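Local structure of PhnB protein (Bacillus cereus, 3OMS) at residues A[20-23]-A[24-28]; A[89-92]-A[93-96]. The protein is of unestablished function but belongs to the PhnB-like glyoxalase family and may be a 3-demethylubiquinone-9 3-methyltransferase. All coordinates share one frame; numbering follows the deposited sequence. Where two conformers were deposited one is given.

Contact 1: A[20-23]-A[24-28]; sequences KAEE and AMNFY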
ATOM      1  N   LYS A  20       9.947   8.950  11.389  1.00 33.82           N
ATOM      2  CA  LYS A  20      10.822   7.807  11.136  1.00 33.15           C
ATOM      3  C   LYS A  20      11.038   7.457   9.639  1.00 31.21           C
ATOM      4  O   LYS A  20      11.607   6.397   9.349  1.00 30.09           O
ATOM      5  CB  LYS A  20      10.269   6.582  11.873  1.00 33.44           C
ATOM      6  CG  LYS A  20      10.063   6.808  13.408  1.00 38.79           C
ATOM      7  CD  LYS A  20      11.211   6.307  14.167  1.00 44.13           C
ATOM      8  CE  LYS A  20      11.008   6.520  15.715  1.00 48.38           C
ATOM      9  NZ  LYS A  20      12.288   6.936  16.310  1.00 51.62           N
ATOM     10  N   ALA A  21      10.602   8.320   8.715  1.00 29.47           N
ATOM     11  CA  ALA A  21      10.625   7.977   7.281  1.00 29.32           C
ATOM     12  C   ALA A  21      12.045   7.589   6.847  1.00 28.89           C
ATOM     13  O   ALA A  21      12.263   6.587   6.168  1.00 28.42           O
ATOM     14  CB  ALA A  21      10.105   9.136   6.405  1.00 27.08           C
ATOM     15  N   GLU A  22      13.014   8.430   7.209  1.00 31.84           N
ATOM     16  CA  GLU A  22      14.362   8.257   6.692  1.00 31.26           C
ATOM     17  C   GLU A  22      14.965   6.970   7.262  1.00 31.96           C
ATOM     18  O   GLU A  22      15.546   6.167   6.509  1.00 31.09           O
ATOM     19  CB  GLU A  22      15.243   9.458   6.987  1.00 32.83           C
ATOM     20  CG  GLU A  22      16.655   9.292   6.320  1.00 34.26           C
ATOM     21  CD  GLU A  22      17.470  10.549   6.260  1.00 34.49           C
ATOM     22  OE1 GLU A  22      16.992  11.631   6.700  1.00 34.28           O
ATOM     23  OE2 GLU A  22      18.611  10.464   5.742  1.00 33.47           O
ATOM     24  N   GLU A  23      14.819   6.762   8.584  1.00 31.52           N
ATOM     25  CA  GLU A  23      15.293   5.530   9.190  1.00 32.69           C
ATOM     26  C   GLU A  23      14.630   4.307   8.537  1.00 30.47           C
ATOM     27  O   GLU A  23      15.276   3.293   8.268  1.00 29.39           O
ATOM     28  CB  GLU A  23      15.005   5.553  10.696  1.00 34.62           C
ATOM     29  CG  GLU A  23      15.548   4.371  11.498  1.00 38.36           C
ATOM     30  CD  GLU A  23      14.930   4.383  12.913  1.00 41.46           C
ATOM     31  OE1 GLU A  23      15.200   5.335  13.655  1.00 44.67           O
ATOM     32  OE2 GLU A  23      14.134   3.507  13.234  1.00 41.24           O
ATOM     33  N   ALA A  24      13.329   4.412   8.293  1.00 30.21           N
ATOM     34  CA  ALA A  24      12.555   3.306   7.746  1.00 29.01           C
ATOM     35  C   ALA A  24      13.008   2.963   6.363  1.00 27.85           C
ATOM     36  O   ALA A  24      13.267   1.783   6.036  1.00 27.82           O
ATOM     37  CB  ALA A  24      11.035   3.661   7.744  1.00 30.09           C
HETATM   38  N   MSE A  25      13.195   4.008   5.541  1.00 28.04           N
HETATM   39  CA  MSE A  25      13.696   3.825   4.196  1.00 29.54           C
HETATM   40  C   MSE A  25      15.076   3.202   4.142  1.00 30.30           C
HETATM   41  O   MSE A  25      15.345   2.298   3.348  1.00 30.95           O
HETATM   42  CB  MSE A  25      13.742   5.198   3.502  1.00 29.72           C
HETATM   43  CG  MSE A  25      13.970   5.206   2.092  1.00 35.29           C
HETATM   44 SE   MSE A  25      13.346   7.014   1.442  0.65 34.42          SE
HETATM   45  CE  MSE A  25      14.518   8.113   2.595  1.00 38.47           C
ATOM     46  N   ASN A  26      15.977   3.699   4.980  1.00 30.57           N
ATOM     47  CA  ASN A  26      17.304   3.094   5.063  1.00 33.03           C
ATOM     48  C   ASN A  26      17.220   1.610   5.442  1.00 32.17           C
ATOM     49  O   ASN A  26      17.950   0.769   4.894  1.00 33.61           O
ATOM     50  CB  ASN A  26      18.220   3.920   5.998  1.00 34.74           C
ATOM     51  CG  ASN A  26      18.799   5.163   5.278  1.00 37.07           C
ATOM     52  OD1 ASN A  26      19.643   5.037   4.429  1.00 45.48           O
ATOM     53  ND2 ASN A  26      18.319   6.315   5.601  1.00 45.28           N
ATOM     54  N   PHE A  27      16.301   1.282   6.342  1.00 31.61           N
ATOM     55  CA  PHE A  27      16.082  -0.115   6.755  1.00 31.06           C
ATOM     56  C   PHE A  27      15.551  -0.934   5.613  1.00 30.29           C
ATOM     57  O   PHE A  27      16.136  -1.972   5.276  1.00 30.70           O
ATOM     58  CB  PHE A  27      15.119  -0.149   7.945  1.00 31.54           C
ATOM     59  CG  PHE A  27      14.753  -1.539   8.408  1.00 31.10           C
ATOM     60  CD1 PHE A  27      15.732  -2.462   8.742  1.00 36.60           C
ATOM     61  CD2 PHE A  27      13.421  -1.883   8.578  1.00 33.49           C
ATOM     62  CE1 PHE A  27      15.386  -3.737   9.230  1.00 36.83           C
ATOM     63  CE2 PHE A  27      13.063  -3.128   9.064  1.00 34.83           C
ATOM     64  CZ  PHE A  27      14.030  -4.054   9.383  1.00 36.24           C
ATOM     65  N   TYR A  28      14.502  -0.447   4.942  1.00 28.46           N
ATOM     66  CA  TYR A  28      13.847  -1.246   3.883  1.00 28.01           C
ATOM     67  C   TYR A  28      14.767  -1.492   2.694  1.00 29.01           C
ATOM     68  O   TYR A  28      14.833  -2.590   2.152  1.00 29.50           O
ATOM     69  CB  TYR A  28      12.572  -0.569   3.387  1.00 26.67           C
ATOM     70  CG  TYR A  28      11.497  -0.424   4.447  1.00 27.35           C
ATOM     71  CD1 TYR A  28      11.403  -1.312   5.552  1.00 24.70           C
ATOM     72  CD2 TYR A  28      10.550   0.570   4.337  1.00 26.39           C
ATOM     73  CE1 TYR A  28      10.404  -1.147   6.480  1.00 28.23           C
ATOM     74  CE2 TYR A  28       9.598   0.758   5.255  1.00 25.22           C
ATOM     75  CZ  TYR A  28       9.502  -0.103   6.335  1.00 26.09           C
ATOM     76  OH  TYR A  28       8.465   0.122   7.192  1.00 25.23           O
TER
HETATM   77  O   HOH W   1      19.309   8.319   4.226  1.00 24.76           O
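The carbonyl oxygen of E22 is gripped twice by N26, and the two donors reach it from opposite faces of the carbonyl plane. The backbone N of N26 makes the ordinary helical bond to E22 O (2.9 Å). N26 ND2 also donates to E22 O at 2.9 Å, but less straight (139°) and from 53° out of the carbonyl plane. This bent reach is possible because N26 CG lies beside its own backbone N (chi1 -80°), which folds the amide back over the preceding turn. The E22 side chain runs alongside, extended and pointing the same way, with its CG 3.5 Å from N26 ND2. A water joins the two ends: it donates to E22 OE2 (2.7 Å) and accepts from N26 ND2 (2.6 Å). E22 OE2 also forms a salt bridge with R42, which should help to fix the carboxylate.

Both residues lie in the first turns of helix 21-29, which in this glyoxalase-type fold connects strands 11-17 and 37-42, the two edge strands of their sheet within this chain. K20 sits at the N-cap, and K20 O receives A24 N (2.8 Å). M25 N to A21 O and F27 N to E23 O carry the turns onward.

Beyond the backbone, the CE of selenomethionine M25 comes to 4.1 Å from E22 CA, while its side chain packs against I37, I40, A57 and F59 on the sheet.

Contact 2: A[89-92]-A[93-96]; sequences CETE and EEID
C89, the last residue of strand 83-89, meets the helix through its sulfur and its CB. C89 SG makes an apolar contact with I95 CB at 3.7 Å, while C89 CB touches the end of E94, 3.5 Å from E94 CD.

At E90 the chain uses its backbone: E90 N donates to E94 OE1 (2.8 Å, 155°), meeting the oxygen on its syn side, 33° out of the carboxylate plane. E94 can reach back because its chain is fully extended, with CG anti to the backbone N (chi1 172°). Its other oxygen, OE2, forms a salt bridge with K10 of the second subunit. E90 has two conformers; in one of them E90 OE1 appears to pair with the same lysine, which would offset its closeness to E94.

T91 follows as the N-cap. T91 OG1 accepts from E94 N (3.1 Å), and T91 O takes I95 N (3.0 Å). T91 N, by contrast, is buried with no partner.

E92 O receives D96 N (2.9 Å). The two carboxylates come close, with E92 OE1 3.5 Å from D96 OD1, a proximity that K120, salt-bridged to both, would relieve.

A threonine N-cap with a glutamate three residues on resembles a capping box, but the E94 carboxylate accepts from E90 N and not from T91 N: a variant of that helix-starting motif where strand 83-89 turns into helix 92-103.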
ATOM      1  N   CYS A  89       9.551 -14.339  -2.209  1.00 40.66           N
ATOM      2  CA  CYS A  89      10.979 -14.553  -2.028  1.00 42.58           C
ATOM      3  C   CYS A  89      11.322 -15.763  -2.896  1.00 46.07           C
ATOM      4  O   CYS A  89      10.483 -16.664  -3.060  1.00 46.63           O
ATOM      5  CB  CYS A  89      11.279 -14.814  -0.532  1.00 42.33           C
ATOM      6  SG  CYS A  89      10.765 -13.508   0.686  1.00 40.17           S
ATOM      7  N   GLU A  90      12.533 -15.796  -3.458  1.00 48.98           N
ATOM      8  CA  GLU A  90      13.006 -16.869  -4.358  0.50 51.37           C
ATOM      9  C   GLU A  90      13.515 -18.086  -3.587  1.00 52.46           C
ATOM     10  O   GLU A  90      13.424 -19.252  -4.059  1.00 54.35           O
ATOM     11  CB  GLU A  90      14.181 -16.367  -5.221  0.50 52.98           C
ATOM     12  CG  GLU A  90      13.832 -15.355  -6.325  0.50 54.92           C
ATOM     13  CD  GLU A  90      13.460 -13.986  -5.789  0.50 53.84           C
ATOM     14  OE1 GLU A  90      14.355 -13.270  -5.300  0.50 53.65           O
ATOM     15  OE2 GLU A  90      12.262 -13.624  -5.869  0.50 56.21           O
ATOM     16  N   THR A  91      14.119 -17.815  -2.423  1.00 49.87           N
ATOM     17  CA  THR A  91      14.743 -18.872  -1.611  1.00 50.82           C
ATOM     18  C   THR A  91      14.362 -18.807  -0.140  1.00 49.69           C
ATOM     19  O   THR A  91      13.980 -17.731   0.380  1.00 46.02           O
ATOM     20  CB  THR A  91      16.265 -18.805  -1.653  1.00 52.10           C
ATOM     21  OG1 THR A  91      16.697 -17.557  -1.109  1.00 47.86           O
ATOM     22  CG2 THR A  91      16.806 -18.975  -3.103  1.00 53.15           C
ATOM     23  N   GLU A  92      14.428 -19.982   0.482  1.00 50.97           N
ATOM     24  CA  GLU A  92      14.262 -20.168   1.915  1.00 51.37           C
ATOM     25  C   GLU A  92      15.184 -19.256   2.698  1.00 49.75           C
ATOM     26  O   GLU A  92      14.759 -18.617   3.655  1.00 48.34           O
ATOM     27  CB  GLU A  92      14.555 -21.623   2.293  1.00 54.97           C
ATOM     28  CG  GLU A  92      13.306 -22.496   2.385  1.00 59.44           C
ATOM     29  CD  GLU A  92      12.777 -22.603   3.812  1.00 64.12           C
ATOM     30  OE1 GLU A  92      12.614 -21.552   4.482  1.00 67.49           O
ATOM     31  OE2 GLU A  92      12.544 -23.741   4.271  1.00 68.78           O
ATOM     32  N   GLU A  93      16.437 -19.170   2.280  1.00 50.38           N
ATOM     33  CA  GLU A  93      17.376 -18.281   2.935  1.00 49.79           C
ATOM     34  C   GLU A  93      16.891 -16.846   2.918  1.00 45.95           C
ATOM     35  O   GLU A  93      16.965 -16.154   3.932  1.00 42.42           O
ATOM     36  CB  GLU A  93      18.744 -18.356   2.283  1.00 53.23           C
ATOM     37  CG  GLU A  93      19.709 -17.248   2.719  1.00 56.47           C
ATOM     38  CD  GLU A  93      21.169 -17.540   2.346  1.00 63.88           C
ATOM     39  OE1 GLU A  93      21.527 -18.728   2.147  1.00 69.26           O
ATOM     40  OE2 GLU A  93      21.955 -16.566   2.259  1.00 67.85           O
ATOM     41  N   GLU A  94      16.399 -16.388   1.762  1.00 43.47           N
ATOM     42  CA  GLU A  94      15.969 -15.021   1.667  1.00 40.73           C
ATOM     43  C   GLU A  94      14.771 -14.787   2.594  1.00 37.44           C
ATOM     44  O   GLU A  94      14.729 -13.779   3.279  1.00 35.06           O
ATOM     45  CB  GLU A  94      15.600 -14.653   0.228  1.00 40.96           C
ATOM     46  CG  GLU A  94      14.947 -13.279   0.086  1.00 41.93           C
ATOM     47  CD  GLU A  94      14.249 -13.054  -1.280  1.00 45.78           C
ATOM     48  OE1 GLU A  94      14.222 -13.951  -2.160  1.00 48.38           O
ATOM     49  OE2 GLU A  94      13.658 -11.988  -1.425  1.00 48.13           O
ATOM     50  N   ILE A  95      13.782 -15.676   2.582  1.00 37.24           N
ATOM     51  CA  ILE A  95      12.563 -15.434   3.360  1.00 35.25           C
ATOM     52  C   ILE A  95      12.892 -15.460   4.859  1.00 34.67           C
ATOM     53  O   ILE A  95      12.424 -14.597   5.631  1.00 32.14           O
ATOM     54  CB  ILE A  95      11.363 -16.372   2.980  1.00 35.38           C
ATOM     55  CG1 ILE A  95      10.095 -15.881   3.722  1.00 36.10           C
ATOM     56  CG2 ILE A  95      11.640 -17.882   3.330  1.00 37.15           C
ATOM     57  CD1 ILE A  95       8.722 -16.442   3.198  1.00 37.43           C
ATOM     58  N   ASP A  96      13.754 -16.396   5.260  1.00 36.53           N
ATOM     59  CA  ASP A  96      14.193 -16.519   6.663  1.00 37.71           C
ATOM     60  C   ASP A  96      14.878 -15.247   7.125  1.00 37.28           C
ATOM     61  O   ASP A  96      14.575 -14.720   8.211  1.00 36.90           O
ATOM     62  CB  ASP A  96      15.156 -17.712   6.852  1.00 39.98           C
ATOM     63  CG  ASP A  96      14.449 -19.052   6.777  1.00 43.65           C
ATOM     64  OD1 ASP A  96      13.194 -19.131   6.888  1.00 40.61           O
ATOM     65  OD2 ASP A  96      15.159 -20.066   6.590  1.00 45.53           O
TER

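How the contacts relate
Contacts 1 and 2 follow one another along the chain, with centres 22 Å apart and nearest atoms about 10 Å apart, and they do not touch. Each lies at the start of a helix, 21-29 or 92-103, that comes directly after the first strand of a four-stranded mixed sheet. Both sheets share the strand order 1-4-3-2, so the two contacts occupy equivalent places in the duplicated topology expected of the glyoxalase clan. Their surroundings differ: contact 1 lies nearer the centre of the chain and touches no other subunit, whereas contact 2 is peripheral and reaches the second chain, so that residues near the start of this helix also meet the second subunit.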